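Side-chain contact in cytochrome c (PDB 3A9F), which probably carries electrons as the single-heme-c domain of the cytochrome cz subunit of the green-bacterial P840 photosynthetic reaction centre: residues K31-V36 with A81-I86. Sequence-based numbering, arbitrary orientation.
Sequences KKLVDV and AKTIGI
The crossing of the first and last helices, a hallmark of the cytochrome c fold, is made here where L33 and V34 of helix 27-37 meet T83 and I84 of helix 78-91. The segment axes cross at -106° and approach to 8.8 Å, and the backbones come nearest at V34 and I84, whose CA atoms are 5.5 Å apart. On the buried side the contact is carried by V34. With CG1 turned anti to the backbone N (chi1 173°), the other methyl, CG2, rests against the base of I84, 4.0 Å from I84 CA and equally near I84 CG1 and CG2, so one methyl sits against both branches. Toward the more open side, L33 reaches over with CD2, which lies 3.9 Å from T83 CG2 and almost as near T83 CB; the two side chains cross at about a right angle. T83 can offer this methyl because its chi1 of -64° places OG1 on the other side, where it makes a weak hydrogen bond to D79 O within its own helix. A looser approach, L33 CG to I84 CG1 at 4.4 Å, links the two pairs. I84 also touches the heme and V65 of helix 61-70, and W87 packs on V34. With side chains meeting through aliphatic carbons and no polar bond between the segments, the crossing depends on shape and burial, and through I84 it is continuous with the heme pocket.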
loop_
_atom_site.group_PDB
_atom_site.type_symbol
_atom_site.label_atom_id
_atom_site.label_comp_id
_atom_site.label_asym_id
_atom_site.label_seq_id
_atom_site.Cartn_x
_atom_site.Cartn_y
_atom_site.Cartn_z
ATOM N N LYS A 31 -0.932 -3.306 8.805
ATOM C CA LYS A 31 -1.572 -2.001 8.976
ATOM C C LYS A 31 -0.629 -1.025 9.668
ATOM O O LYS A 31 -0.579 0.158 9.314
ATOM C CB LYS A 31 -2.861 -2.139 9.794
ATOM C CG LYS A 31 -3.650 -0.825 9.970
ATOM C CD LYS A 31 -4.904 -1.061 10.829
ATOM C CE LYS A 31 -5.702 0.213 11.038
ATOM N NZ LYS A 31 -5.013 1.131 11.984
ATOM N N LYS A 32 0.127 -1.507 10.650
ATOM C CA LYS A 32 1.081 -0.646 11.339
ATOM C C LYS A 32 2.134 -0.133 10.369
ATOM O O LYS A 32 2.495 1.049 10.420
ATOM C CB LYS A 32 1.721 -1.391 12.508
ATOM C CG LYS A 32 0.742 -1.635 13.631
ATOM C CD LYS A 32 1.377 -2.387 14.778
ATOM C CE LYS A 32 0.330 -2.677 15.868
ATOM N NZ LYS A 32 0.904 -3.441 16.992
ATOM N N LEU A 33 2.608 -0.997 9.476
ATOM C CA LEU A 33 3.605 -0.585 8.493
ATOM C C LEU A 33 3.043 0.424 7.479
ATOM O O LEU A 33 3.719 1.379 7.123
ATOM C CB LEU A 33 4.181 -1.813 7.803
ATOM C CG LEU A 33 5.427 -1.548 6.933
ATOM C CD1 LEU A 33 6.579 -0.886 7.704
ATOM C CD2 LEU A 33 5.850 -2.840 6.257
ATOM N N VAL A 34 1.800 0.221 7.044
ATOM C CA VAL A 34 1.113 1.210 6.203
ATOM C C VAL A 34 1.049 2.553 6.919
ATOM O O VAL A 34 1.339 3.601 6.327
ATOM C CB VAL A 34 -0.323 0.736 5.822
ATOM C CG1 VAL A 34 -1.082 1.844 5.102
ATOM C CG2 VAL A 34 -0.266 -0.523 4.972
ATOM N N ASP A 35 0.695 2.517 8.204
ATOM C CA ASP A 35 0.569 3.752 8.977
ATOM C C ASP A 35 1.901 4.491 9.046
ATOM O O ASP A 35 1.947 5.711 8.897
ATOM C CB ASP A 35 0.075 3.455 10.396
ATOM C CG ASP A 35 -1.406 3.085 10.464
ATOM O OD1 ASP A 35 -2.138 3.169 9.449
ATOM O OD2 ASP A 35 -1.830 2.685 11.575
ATOM N N VAL A 36 2.988 3.748 9.246
ATOM C CA VAL A 36 4.313 4.356 9.315
ATOM C C VAL A 36 4.755 4.906 7.945
ATOM O O VAL A 36 5.236 6.045 7.862
ATOM C CB VAL A 36 5.369 3.336 9.844
ATOM C CG1 VAL A 36 6.788 3.906 9.768
ATOM C CG2 VAL A 36 5.054 2.932 11.268
ATOM N N ALA A 81 6.996 -2.646 0.460
ATOM C CA ALA A 81 6.047 -2.432 -0.624
ATOM C C ALA A 81 5.145 -3.640 -0.792
ATOM O O ALA A 81 3.955 -3.478 -1.061
ATOM C CB ALA A 81 6.775 -2.122 -1.915
ATOM N N LYS A 82 5.692 -4.848 -0.619
ATOM C CA LYS A 82 4.861 -6.053 -0.721
ATOM C C LYS A 82 3.803 -6.080 0.379
ATOM O O LYS A 82 2.610 -6.301 0.117
ATOM C CB LYS A 82 5.731 -7.310 -0.630
ATOM C CG LYS A 82 6.629 -7.546 -1.837
ATOM C CD LYS A 82 7.579 -8.694 -1.515
ATOM C CE LYS A 82 8.440 -9.152 -2.654
ATOM N NZ LYS A 82 9.311 -10.260 -2.181
ATOM N N THR A 83 4.230 -5.837 1.617
ATOM C CA THR A 83 3.315 -5.856 2.767
ATOM C C THR A 83 2.230 -4.799 2.642
ATOM O O THR A 83 1.053 -5.062 2.885
ATOM C CB THR A 83 4.136 -5.665 4.041
ATOM O OG1 THR A 83 5.025 -6.780 4.177
ATOM C CG2 THR A 83 3.255 -5.539 5.283
ATOM N N ILE A 84 2.643 -3.593 2.279
ATOM C CA ILE A 84 1.735 -2.471 2.170
ATOM C C ILE A 84 0.716 -2.718 1.071
ATOM O O ILE A 84 -0.474 -2.473 1.264
ATOM C CB ILE A 84 2.534 -1.166 1.924
ATOM C CG1 ILE A 84 3.290 -0.788 3.199
ATOM C CG2 ILE A 84 1.597 -0.022 1.450
ATOM C CD1 ILE A 84 4.374 0.273 2.990
ATOM N N GLY A 85 1.168 -3.218 -0.074
ATOM C CA GLY A 85 0.239 -3.515 -1.170
ATOM C C GLY A 85 -0.814 -4.542 -0.787
ATOM O O GLY A 85 -1.986 -4.391 -1.120
ATOM N N ILE A 86 -0.388 -5.594 -0.092
ATOM C CA ILE A 86 -1.339 -6.610 0.347
ATOM C C ILE A 86 -2.390 -5.998 1.271
ATOM O O ILE A 86 -3.583 -6.211 1.083
ATOM C CB ILE A 86 -0.615 -7.772 1.043
ATOM C CG1 ILE A 86 0.182 -8.588 0.014
ATOM C CG2 ILE A 86 -1.635 -8.662 1.791
ATOM C CD1 ILE A 86 1.255 -9.491 0.648
#